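Local structure of putative TetR-family transcriptional regulator (Streptomyces coelicolor, 2HXO) at residues 16-21 against 45-49; 67-72 against 107-112; 87-91 against 135-139; 156-161 against 217-222. The protein probably binds DNA as a dimeric TetR-family transcriptional regulator, with an N-terminal helix-turn-helix domain and an all-helical C-terminal domain. One frame throughout, in Å; residues are numbered along the deposited sequence.

Contact 1 (16-21 against 45-49); sequences LSRERI and RLATG
Leu46 pushes its side chain from the last turn of helix 39-46 into the angle between Leu16, just ahead of helix 18-31, and Ile21 in its first turn. Beyond CB, its CG already lies against Leu16 CD1, at 3.6 Å. From there the two methyls part company: CD1 heads for the backbone of the facing helix and rests on Arg20 O at 3.8 Å, whereas CD2 is shared by two apolar neighbours, with Ile21 CD1 at 3.3 Å and Leu16 CD1 at 3.5 Å. Both of those side chains cross Leu46 at about a right angle. The segment 45-49 belongs to the predicted helix-turn-helix motif, and its helix ends in a Schellman motif at Ala47, whose positive phi (53°) turns the chain toward Thr48. Beyond that turn Thr48 meets Leu16 tip to tip, its CG2 being 3.8 Å from Leu16 CD2. The hydroxyl of Thr48 folds back onto its own helix end, where OG1 donates to Leu46 O over 3.2 Å from well above the carbonyl plane. With an alanine in place of Leu46, the methyls of Leu16 and Ile21 would probably lose their common partner and a gap would open between the two helix ends. Arg20, its chain bent at chi3 (60°), lays one face of the guanidinium over Leu16 CD1, and its NH2 comes to 3.3 Å from Leu46 O at an angle too poor for a hydrogen bond. Ala24, further along helix 18-31, also packs on Leu46, while His56 touches Leu16 and Ile57 touches Ile21.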
loop_
_atom_site.group_PDB
_atom_site.type_symbol
_atom_site.label_atom_id
_atom_site.label_comp_id
_atom_site.label_asym_id
_atom_site.label_seq_id
_atom_site.Cartn_x
_atom_site.Cartn_y
_atom_site.Cartn_z
ATOM N N LEU A 16 -5.644 -36.174 -7.596
ATOM C CA LEU A 16 -5.922 -34.938 -6.805
ATOM C C LEU A 16 -4.629 -34.131 -6.684
ATOM O O LEU A 16 -4.078 -33.958 -5.599
ATOM C CB LEU A 16 -6.449 -35.317 -5.421
ATOM C CG LEU A 16 -7.157 -34.211 -4.643
ATOM C CD1 LEU A 16 -8.251 -33.608 -5.506
ATOM C CD2 LEU A 16 -7.736 -34.780 -3.354
ATOM N N SER A 17 -4.165 -33.632 -7.825
ATOM C CA SER A 17 -2.930 -32.868 -7.918
ATOM C C SER A 17 -2.856 -31.564 -7.142
ATOM O O SER A 17 -3.854 -31.035 -6.657
ATOM C CB SER A 17 -2.621 -32.570 -9.389
ATOM O OG SER A 17 -2.479 -33.767 -10.139
ATOM N N ARG A 18 -1.631 -31.063 -7.041
ATOM C CA ARG A 18 -1.327 -29.806 -6.376
ATOM C C ARG A 18 -2.093 -28.712 -7.107
ATOM O O ARG A 18 -2.929 -28.020 -6.529
ATOM C CB ARG A 18 0.173 -29.529 -6.485
ATOM C CG ARG A 18 0.643 -28.279 -5.775
ATOM C CD ARG A 18 0.724 -28.512 -4.283
ATOM N NE ARG A 18 1.444 -27.436 -3.613
ATOM C CZ ARG A 18 1.799 -27.469 -2.335
ATOM N NH1 ARG A 18 1.500 -28.530 -1.593
ATOM N NH2 ARG A 18 2.446 -26.444 -1.796
ATOM N N GLU A 19 -1.791 -28.578 -8.395
ATOM C CA GLU A 19 -2.414 -27.579 -9.254
ATOM C C GLU A 19 -3.929 -27.570 -9.099
ATOM O O GLU A 19 -4.553 -26.507 -9.084
ATOM C CB GLU A 19 -2.062 -27.853 -10.721
ATOM C CG GLU A 19 -0.571 -27.975 -11.009
ATOM C CD GLU A 19 0.049 -29.229 -10.414
ATOM O OE1 GLU A 19 -0.433 -30.341 -10.727
ATOM O OE2 GLU A 19 1.023 -29.104 -9.638
ATOM N N ARG A 20 -4.514 -28.761 -8.989
ATOM C CA ARG A 20 -5.959 -28.885 -8.844
ATOM C C ARG A 20 -6.437 -28.192 -7.579
ATOM O O ARG A 20 -7.301 -27.307 -7.622
ATOM C CB ARG A 20 -6.374 -30.356 -8.793
ATOM C CG ARG A 20 -6.192 -31.127 -10.085
ATOM C CD ARG A 20 -6.833 -32.506 -9.970
ATOM N NE ARG A 20 -8.268 -32.414 -9.705
ATOM C CZ ARG A 20 -9.046 -33.454 -9.416
ATOM N NH1 ARG A 20 -8.527 -34.677 -9.352
ATOM N NH2 ARG A 20 -10.345 -33.271 -9.197
ATOM N N ILE A 21 -5.874 -28.603 -6.449
ATOM C CA ILE A 21 -6.240 -28.023 -5.172
ATOM C C ILE A 21 -6.126 -26.502 -5.249
ATOM O O ILE A 21 -7.083 -25.784 -4.963
ATOM C CB ILE A 21 -5.313 -28.518 -4.055
ATOM C CG1 ILE A 21 -5.129 -30.034 -4.159
ATOM C CG2 ILE A 21 -5.881 -28.118 -2.699
ATOM C CD1 ILE A 21 -6.376 -30.832 -3.912
ATOM N N ARG A 45 -16.161 -28.460 -5.140
ATOM C CA ARG A 45 -15.613 -28.070 -6.433
ATOM C C ARG A 45 -14.555 -29.042 -6.914
ATOM O O ARG A 45 -14.298 -29.148 -8.114
ATOM C CB ARG A 45 -15.028 -26.660 -6.374
ATOM C CG ARG A 45 -16.085 -25.585 -6.240
ATOM C CD ARG A 45 -15.706 -24.339 -7.023
ATOM N NE ARG A 45 -15.552 -24.619 -8.447
ATOM C CZ ARG A 45 -15.344 -23.685 -9.371
ATOM N NH1 ARG A 45 -15.266 -22.407 -9.018
ATOM N NH2 ARG A 45 -15.215 -24.028 -10.647
ATOM N N LEU A 46 -13.950 -29.756 -5.973
ATOM C CA LEU A 46 -12.913 -30.730 -6.299
ATOM C C LEU A 46 -13.533 -32.094 -6.601
ATOM O O LEU A 46 -12.875 -32.976 -7.160
ATOM C CB LEU A 46 -11.930 -30.848 -5.133
ATOM C CG LEU A 46 -10.434 -30.727 -5.441
ATOM C CD1 LEU A 46 -10.153 -29.486 -6.274
ATOM C CD2 LEU A 46 -9.671 -30.672 -4.132
ATOM N N ALA A 47 -14.803 -32.251 -6.234
ATOM C CA ALA A 47 -15.532 -33.497 -6.458
ATOM C C ALA A 47 -14.768 -34.693 -5.893
ATOM O O ALA A 47 -14.617 -35.721 -6.559
ATOM C CB ALA A 47 -15.782 -33.692 -7.955
ATOM N N THR A 48 -14.287 -34.550 -4.662
ATOM C CA THR A 48 -13.534 -35.614 -4.011
ATOM C C THR A 48 -14.025 -35.825 -2.585
ATOM O O THR A 48 -14.639 -34.938 -1.989
ATOM C CB THR A 48 -12.014 -35.289 -3.989
ATOM O OG1 THR A 48 -11.524 -35.209 -5.334
ATOM C CG2 THR A 48 -11.230 -36.365 -3.235
ATOM N N GLY A 49 -13.753 -37.013 -2.053
ATOM C CA GLY A 49 -14.167 -37.337 -0.703
ATOM C C GLY A 49 -13.453 -36.516 0.351
ATOM O O GLY A 49 -12.222 -36.501 0.408
#

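Contact 2 (67-72 against 107-112); sequences ATDAVV and WLATQL
Thr68 is a knob from helix 60-76 that fits into a hole formed by Trp107, Leu108, Gln111 and Leu112 of helix 107-118. Its two branches divide the work. The methyl CG2 touches two leucines, 3.6 Å from Leu108 CD1 and 3.8 Å from Leu112 CD2, while OG1 turns to the aliphatic start of Gln111, 3.2 Å from its CB. The same hydroxyl oxygen also lies at the edge of the Trp107 indole, in the ring plane and 3.7 Å from CZ3. One turn further on, Val71 spreads over two partners: CG1 meets Leu108 CD2 tip to tip at 3.8 Å, and CG2 comes within 4.2 Å of Trp107 CZ2. The segments cross at -116°, their axes 10.3 Å apart at closest approach. Helix 60-76 follows the DNA-binding head, in the place of the helix that links head and C-terminal domain in TetR-family proteins, and here it is met by a helix of that larger domain. Second-shell bonds add to the positioning of both Thr68 and the indole. Thr68 OG1 hydrogen-bonds to Leu64 O one turn earlier in its own helix, which fixes the rotation of the side chain and satisfies a buried hydroxyl. Trp107 has CG placed between the backbone N and the carbonyl carbon (chi1 54°), a rotamer that sends the indole out toward helix 60-76; its NE1 is bonded to Asp30 OD2, and Leu29 of helix 18-31 packs against it. Farther out, Ala101 of helix 87-104 touches both Val71 and Leu108.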
loop_
_atom_site.group_PDB
_atom_site.type_symbol
_atom_site.label_atom_id
_atom_site.label_comp_id
_atom_site.label_asym_id
_atom_site.label_seq_id
_atom_site.Cartn_x
_atom_site.Cartn_y
_atom_site.Cartn_z
ATOM N N ALA A 67 -2.114 -20.281 -2.985
ATOM C CA ALA A 67 -2.931 -19.658 -4.026
ATOM C C ALA A 67 -2.298 -18.333 -4.446
ATOM O O ALA A 67 -2.191 -18.025 -5.631
ATOM C CB ALA A 67 -4.343 -19.423 -3.505
ATOM N N THR A 68 -1.881 -17.555 -3.457
ATOM C CA THR A 68 -1.231 -16.281 -3.705
ATOM C C THR A 68 0.054 -16.512 -4.517
ATOM O O THR A 68 0.301 -15.834 -5.515
ATOM C CB THR A 68 -0.888 -15.601 -2.372
ATOM O OG1 THR A 68 -2.103 -15.350 -1.662
ATOM C CG2 THR A 68 -0.140 -14.282 -2.604
ATOM N N ASP A 69 0.841 -17.497 -4.091
ATOM C CA ASP A 69 2.104 -17.847 -4.735
ATOM C C ASP A 69 1.912 -18.286 -6.183
ATOM O O ASP A 69 2.652 -17.864 -7.074
ATOM C CB ASP A 69 2.786 -18.966 -3.938
ATOM C CG ASP A 69 4.171 -19.325 -4.465
ATOM O OD1 ASP A 69 5.160 -18.714 -4.015
ATOM O OD2 ASP A 69 4.277 -20.222 -5.326
ATOM N N ALA A 70 0.920 -19.136 -6.422
ATOM C CA ALA A 70 0.662 -19.635 -7.769
ATOM C C ALA A 70 0.292 -18.503 -8.726
ATOM O O ALA A 70 0.793 -18.429 -9.848
ATOM C CB ALA A 70 -0.451 -20.676 -7.734
ATOM N N VAL A 71 -0.596 -17.628 -8.282
ATOM C CA VAL A 71 -1.031 -16.504 -9.093
ATOM C C VAL A 71 0.118 -15.532 -9.384
ATOM O O VAL A 71 0.282 -15.071 -10.508
ATOM C CB VAL A 71 -2.187 -15.751 -8.390
ATOM C CG1 VAL A 71 -2.230 -14.298 -8.844
ATOM C CG2 VAL A 71 -3.505 -16.445 -8.707
ATOM N N VAL A 72 0.908 -15.228 -8.360
ATOM C CA VAL A 72 2.029 -14.311 -8.503
ATOM C C VAL A 72 3.086 -14.871 -9.458
ATOM O O VAL A 72 3.531 -14.181 -10.380
ATOM C CB VAL A 72 2.655 -14.010 -7.122
ATOM C CG1 VAL A 72 3.966 -13.262 -7.279
ATOM C CG2 VAL A 72 1.677 -13.188 -6.289
ATOM N N TRP A 107 -8.704 -10.284 -4.253
ATOM C CA TRP A 107 -8.270 -10.825 -2.968
ATOM C C TRP A 107 -6.737 -10.842 -2.816
ATOM O O TRP A 107 -6.219 -10.838 -1.698
ATOM C CB TRP A 107 -8.808 -12.248 -2.804
ATOM C CG TRP A 107 -8.448 -13.157 -3.957
ATOM C CD1 TRP A 107 -9.179 -13.376 -5.091
ATOM C CD2 TRP A 107 -7.257 -13.946 -4.091
ATOM N NE1 TRP A 107 -8.521 -14.256 -5.923
ATOM C CE2 TRP A 107 -7.338 -14.620 -5.335
ATOM C CE3 TRP A 107 -6.129 -14.149 -3.283
ATOM C CZ2 TRP A 107 -6.330 -15.484 -5.790
ATOM C CZ3 TRP A 107 -5.124 -15.012 -3.737
ATOM C CH2 TRP A 107 -5.236 -15.667 -4.979
ATOM N N LEU A 108 -6.017 -10.848 -3.935
ATOM C CA LEU A 108 -4.556 -10.901 -3.907
ATOM C C LEU A 108 -3.867 -9.827 -3.071
ATOM O O LEU A 108 -2.931 -10.127 -2.326
ATOM C CB LEU A 108 -3.988 -10.857 -5.330
ATOM C CG LEU A 108 -2.506 -11.239 -5.443
ATOM C CD1 LEU A 108 -2.323 -12.696 -5.024
ATOM C CD2 LEU A 108 -2.020 -11.059 -6.869
ATOM N N ALA A 109 -4.314 -8.583 -3.195
ATOM C CA ALA A 109 -3.700 -7.485 -2.455
ATOM C C ALA A 109 -3.698 -7.707 -0.946
ATOM O O ALA A 109 -2.710 -7.423 -0.269
ATOM C CB ALA A 109 -4.409 -6.175 -2.783
ATOM N N THR A 110 -4.810 -8.213 -0.423
ATOM C CA THR A 110 -4.933 -8.468 1.003
ATOM C C THR A 110 -4.008 -9.600 1.442
ATOM O O THR A 110 -3.396 -9.534 2.508
ATOM C CB THR A 110 -6.391 -8.842 1.379
ATOM O OG1 THR A 110 -7.262 -7.753 1.048
ATOM C CG2 THR A 110 -6.505 -9.132 2.876
ATOM N N GLN A 111 -3.909 -10.638 0.616
ATOM C CA GLN A 111 -3.065 -11.775 0.947
ATOM C C GLN A 111 -1.589 -11.415 0.979
ATOM O O GLN A 111 -0.833 -11.970 1.778
ATOM C CB GLN A 111 -3.313 -12.923 -0.032
ATOM C CG GLN A 111 -4.635 -13.622 0.208
ATOM C CD GLN A 111 -4.824 -13.970 1.669
ATOM O OE1 GLN A 111 -3.958 -14.595 2.280
ATOM N NE2 GLN A 111 -5.956 -13.564 2.240
ATOM N N LEU A 112 -1.181 -10.484 0.120
ATOM C CA LEU A 112 0.211 -10.050 0.083
ATOM C C LEU A 112 0.578 -9.296 1.364
ATOM O O LEU A 112 1.682 -9.445 1.893
ATOM C CB LEU A 112 0.456 -9.161 -1.134
ATOM C CG LEU A 112 0.388 -9.831 -2.507
ATOM C CD1 LEU A 112 0.467 -8.762 -3.586
ATOM C CD2 LEU A 112 1.523 -10.835 -2.662
#

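Contact 3 (87-91 against 135-139); sequences PQDAV and QVQAM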
loop_
_atom_site.group_PDB
_atom_site.type_symbol
_atom_site.label_atom_id
_atom_site.label_comp_id
_atom_site.label_asym_id
_atom_site.label_seq_id
_atom_site.Cartn_x
_atom_site.Cartn_y
_atom_site.Cartn_z
ATOM N N PRO A 87 17.823 -3.796 -16.592
ATOM C CA PRO A 87 17.359 -4.147 -15.246
ATOM C C PRO A 87 16.090 -3.388 -14.906
ATOM O O PRO A 87 15.187 -3.921 -14.269
ATOM C CB PRO A 87 18.533 -3.741 -14.371
ATOM C CG PRO A 87 19.698 -4.067 -15.272
ATOM C CD PRO A 87 19.253 -3.456 -16.574
ATOM N N GLN A 88 16.028 -2.140 -15.358
ATOM C CA GLN A 88 14.870 -1.294 -15.107
ATOM C C GLN A 88 13.597 -1.840 -15.749
ATOM O O GLN A 88 12.524 -1.796 -15.128
ATOM C CB GLN A 88 15.152 0.143 -15.567
ATOM C CG GLN A 88 16.084 0.916 -14.619
ATOM C CD GLN A 88 17.581 0.707 -14.896
ATOM O OE1 GLN A 88 17.997 -0.309 -15.470
ATOM N NE2 GLN A 88 18.398 1.673 -14.471
ATOM N N ASP A 89 13.717 -2.355 -16.977
ATOM C CA ASP A 89 12.585 -2.940 -17.689
ATOM C C ASP A 89 12.127 -4.181 -16.953
ATOM O O ASP A 89 10.927 -4.413 -16.805
ATOM C CB ASP A 89 12.965 -3.367 -19.113
ATOM C CG ASP A 89 13.329 -2.214 -19.986
ATOM O OD1 ASP A 89 12.563 -1.243 -20.001
ATOM O OD2 ASP A 89 14.375 -2.272 -20.666
ATOM N N ALA A 90 13.091 -4.991 -16.520
ATOM C CA ALA A 90 12.780 -6.217 -15.816
ATOM C C ALA A 90 11.990 -5.884 -14.540
ATOM O O ALA A 90 11.001 -6.542 -14.221
ATOM C CB ALA A 90 14.059 -6.970 -15.495
ATOM N N VAL A 91 12.404 -4.844 -13.825
ATOM C CA VAL A 91 11.682 -4.467 -12.620
ATOM C C VAL A 91 10.252 -4.056 -12.992
ATOM O O VAL A 91 9.296 -4.384 -12.282
ATOM C CB VAL A 91 12.396 -3.318 -11.864
ATOM C CG1 VAL A 91 11.472 -2.732 -10.831
ATOM C CG2 VAL A 91 13.664 -3.850 -11.206
ATOM N N GLN A 135 17.982 -7.389 -10.101
ATOM C CA GLN A 135 17.999 -6.227 -10.969
ATOM C C GLN A 135 18.697 -5.057 -10.275
ATOM O O GLN A 135 19.409 -4.291 -10.911
ATOM C CB GLN A 135 16.569 -5.868 -11.380
ATOM C CG GLN A 135 15.836 -7.034 -12.096
ATOM C CD GLN A 135 16.676 -7.681 -13.214
ATOM O OE1 GLN A 135 17.382 -7.002 -13.956
ATOM N NE2 GLN A 135 16.590 -8.993 -13.327
ATOM N N VAL A 136 18.506 -4.941 -8.967
ATOM C CA VAL A 136 19.139 -3.896 -8.175
ATOM C C VAL A 136 20.651 -4.102 -8.226
ATOM O O VAL A 136 21.414 -3.153 -8.381
ATOM C CB VAL A 136 18.640 -3.940 -6.708
ATOM C CG1 VAL A 136 19.561 -3.159 -5.809
ATOM C CG2 VAL A 136 17.228 -3.373 -6.637
ATOM N N GLN A 137 21.085 -5.345 -8.097
ATOM C CA GLN A 137 22.513 -5.640 -8.174
ATOM C C GLN A 137 23.019 -5.319 -9.588
ATOM O O GLN A 137 24.078 -4.728 -9.754
ATOM C CB GLN A 137 22.788 -7.119 -7.882
ATOM C CG GLN A 137 22.259 -7.623 -6.564
ATOM C CD GLN A 137 22.638 -9.072 -6.311
ATOM O OE1 GLN A 137 22.242 -9.969 -7.049
ATOM N NE2 GLN A 137 23.424 -9.303 -5.262
ATOM N N ALA A 138 22.256 -5.693 -10.607
ATOM C CA ALA A 138 22.678 -5.420 -11.983
ATOM C C ALA A 138 22.801 -3.908 -12.213
ATOM O O ALA A 138 23.555 -3.458 -13.072
ATOM C CB ALA A 138 21.682 -6.032 -12.972
HETATM N N MSE A 139 22.058 -3.128 -11.437
HETATM C CA MSE A 139 22.092 -1.677 -11.566
HETATM C C MSE A 139 23.319 -1.054 -10.892
HETATM O O MSE A 139 23.494 0.165 -10.896
HETATM C CB MSE A 139 20.814 -1.075 -10.989
HETATM C CG MSE A 139 19.624 -1.225 -11.895
HETATM SE SE MSE A 139 17.927 -0.829 -11.085
HETATM C CE MSE A 139 18.109 1.059 -10.896
#
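Gln135 meets Pro87 and Ala90 through a bent chain: with CG beside the backbone N (chi1 -58°), a bend at chi2 (-48°) swings the amide across the first turn of helix 87-104. Its OE1 consequently comes to rest 3.1 Å from Pro87 CA, the proline ring and the glutamine side chain crossing at about a right angle, and its CD lies 3.5 Å from Ala90 CB. The aliphatic base of the same residue is used as well, since Gln135 CB touches Val91 CG2 at 3.5 Å as the two side chains slide past each other in opposite directions. Met139, modelled as selenomethionine, extends through chi2 and then bends at chi3 (70°). Its CG lies 3.7 Å from Pro87 CB, and its terminal CE approaches Gln88 NE2 at 3.6 Å. Pro87 CG completes the contact against Ala138 CB at 3.6 Å. Carbon surfaces thus make most of the meeting between the N-terminal turn of helix 87-104 and the C-terminal end of helix 124-138, within the TetR C-terminal domain. Helix 214-230 packs on the contact through Ile229 and Thr230 on Met139 and Leu226 on Val91; helix 146-166 adds Leu153 against Val91, and Phe201 of the second subunit packs on Gln137.

Contact 4 (156-161 against 217-222); sequences YILGAA and QFLAGI
Tyr156 lays one face of its ring over the backbone of Gly221, with CZ 3.7 Å from Gly221 C. Its CG stands anti to the backbone N (chi1 171°), which directs the phenol across to helix 214-230. There OH comes 3.0 Å from Phe218 O, a possible hydrogen bond, and 2.7 Å from a water in the ring plane, which for its part accepts a hydrogen bond from Gln217 NE2. The absent side chain of Gly221 matters, because a CB there would run into the phenol oxygen. Phe218 returns the contact as a knob among Tyr156, Ile157, Ala160 and Ala161, its ring edge turned to Ala160 CB with CD1 at 3.4 Å. The ring planes of Tyr156 and Phe218 are nearly parallel (22°) but slid so far apart that they barely overlap. Ile222 CD1 packs 3.6 Å from Tyr156 CD2. A leucine in place of Tyr156 would probably leave the water without its phenol partner and the Gly221 backbone poorly covered. Gln217 NE2 also bonds to Thr148 O of the second subunit, and His155 of that subunit packs on Ala160. Two near-antiparallel helices (160°) meeting the second subunit are consistent with the four-helix bundle through which TetR-family proteins commonly dimerise.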
loop_
_atom_site.group_PDB
_atom_site.type_symbol
_atom_site.label_atom_id
_atom_site.label_comp_id
_atom_site.label_asym_id
_atom_site.label_seq_id
_atom_site.Cartn_x
_atom_site.Cartn_y
_atom_site.Cartn_z
ATOM N N TYR A 156 6.477 0.358 -2.736
ATOM C CA TYR A 156 5.824 1.194 -3.729
ATOM C C TYR A 156 4.790 0.365 -4.484
ATOM O O TYR A 156 3.649 0.783 -4.667
ATOM C CB TYR A 156 6.814 1.767 -4.735
ATOM C CG TYR A 156 6.069 2.441 -5.850
ATOM C CD1 TYR A 156 5.552 3.726 -5.690
ATOM C CD2 TYR A 156 5.761 1.743 -7.024
ATOM C CE1 TYR A 156 4.736 4.301 -6.670
ATOM C CE2 TYR A 156 4.947 2.301 -8.003
ATOM C CZ TYR A 156 4.442 3.576 -7.824
ATOM O OH TYR A 156 3.675 4.136 -8.817
ATOM N N ILE A 157 5.191 -0.822 -4.919
ATOM C CA ILE A 157 4.280 -1.683 -5.655
ATOM C C ILE A 157 3.007 -2.017 -4.866
ATOM O O ILE A 157 1.891 -1.915 -5.396
ATOM C CB ILE A 157 5.000 -2.971 -6.094
ATOM C CG1 ILE A 157 6.060 -2.608 -7.141
ATOM C CG2 ILE A 157 3.996 -3.969 -6.659
ATOM C CD1 ILE A 157 7.071 -3.684 -7.435
ATOM N N LEU A 158 3.172 -2.406 -3.602
ATOM C CA LEU A 158 2.037 -2.740 -2.738
ATOM C C LEU A 158 1.098 -1.557 -2.540
ATOM O O LEU A 158 -0.118 -1.715 -2.452
ATOM C CB LEU A 158 2.534 -3.197 -1.370
ATOM C CG LEU A 158 2.842 -4.676 -1.139
ATOM C CD1 LEU A 158 3.647 -5.275 -2.290
ATOM C CD2 LEU A 158 3.608 -4.780 0.158
ATOM N N GLY A 159 1.674 -0.368 -2.459
ATOM C CA GLY A 159 0.874 0.825 -2.252
ATOM C C GLY A 159 0.057 1.250 -3.457
ATOM O O GLY A 159 -1.113 1.616 -3.325
ATOM N N ALA A 160 0.661 1.231 -4.640
ATOM C CA ALA A 160 -0.075 1.620 -5.836
ATOM C C ALA A 160 -1.023 0.485 -6.238
ATOM O O ALA A 160 -2.209 0.716 -6.479
ATOM C CB ALA A 160 0.893 1.946 -6.971
ATOM N N ALA A 161 -0.512 -0.743 -6.297
ATOM C CA ALA A 161 -1.355 -1.883 -6.661
ATOM C C ALA A 161 -2.466 -2.091 -5.628
ATOM O O ALA A 161 -3.595 -2.438 -5.977
ATOM C CB ALA A 161 -0.512 -3.152 -6.783
ATOM N N GLN A 217 0.280 5.647 -14.409
ATOM C CA GLN A 217 0.727 6.304 -13.195
ATOM C C GLN A 217 1.653 5.318 -12.482
ATOM O O GLN A 217 2.766 5.660 -12.075
ATOM C CB GLN A 217 -0.473 6.628 -12.299
ATOM C CG GLN A 217 -0.077 7.189 -10.940
ATOM C CD GLN A 217 0.739 8.452 -11.083
ATOM O OE1 GLN A 217 0.296 9.400 -11.728
ATOM N NE2 GLN A 217 1.942 8.473 -10.489
ATOM N N PHE A 218 1.170 4.088 -12.348
ATOM C CA PHE A 218 1.901 3.013 -11.711
ATOM C C PHE A 218 3.316 2.887 -12.263
ATOM O O PHE A 218 4.288 2.920 -11.504
ATOM C CB PHE A 218 1.150 1.700 -11.911
ATOM C CG PHE A 218 1.787 0.525 -11.212
ATOM C CD1 PHE A 218 1.920 0.515 -9.824
ATOM C CD2 PHE A 218 2.270 -0.561 -11.941
ATOM C CE1 PHE A 218 2.525 -0.555 -9.167
ATOM C CE2 PHE A 218 2.877 -1.636 -11.294
ATOM C CZ PHE A 218 3.004 -1.629 -9.893
ATOM N N LEU A 219 3.432 2.758 -13.584
ATOM C CA LEU A 219 4.729 2.632 -14.247
ATOM C C LEU A 219 5.617 3.861 -14.105
ATOM O O LEU A 219 6.841 3.738 -14.065
ATOM C CB LEU A 219 4.548 2.327 -15.734
ATOM C CG LEU A 219 4.063 0.922 -16.092
ATOM C CD1 LEU A 219 3.977 0.785 -17.612
ATOM C CD2 LEU A 219 5.027 -0.115 -15.512
ATOM N N ALA A 220 5.008 5.042 -14.050
ATOM C CA ALA A 220 5.768 6.286 -13.899
ATOM C C ALA A 220 6.341 6.344 -12.487
ATOM O O ALA A 220 7.498 6.731 -12.296
ATOM C CB ALA A 220 4.871 7.493 -14.148
ATOM N N GLY A 221 5.538 5.946 -11.503
ATOM C CA GLY A 221 6.002 5.950 -10.122
ATOM C C GLY A 221 7.163 4.987 -9.906
ATOM O O GLY A 221 8.149 5.329 -9.245
ATOM N N ILE A 222 7.054 3.784 -10.469
ATOM C CA ILE A 222 8.102 2.782 -10.337
ATOM C C ILE A 222 9.365 3.328 -11.011
ATOM O O ILE A 222 10.470 3.200 -10.473
ATOM C CB ILE A 222 7.652 1.414 -10.967
ATOM C CG1 ILE A 222 8.474 0.269 -10.377
ATOM C CG2 ILE A 222 7.843 1.413 -12.473
ATOM C CD1 ILE A 222 8.254 0.030 -8.897
HETATM O O HOH W 1 2.103 6.366 -8.785
#

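In the fold
The four contacts run from the DNA-binding head to the dimer interface. Contact 1 lies within the head, about 19 Å from contact 2 between centres; helix 39-46 of the one is followed in the chain by helix 60-76 of the other, which carries the chain into the C-terminal domain. Contacts 2 and 3 alternate along the sequence and share no atoms in touch, with centres about 23 Å apart. Contacts 3 and 4 do meet: Val91 CG1 packs on Ile222 CG1 at 4.3 Å. Contact 4 lies about 17 Å from contact 2 and about 36 Å from contact 1, centre to centre, so the part of the predicted helix-turn-helix in contact 1 lies far from the interface residues of contact 4.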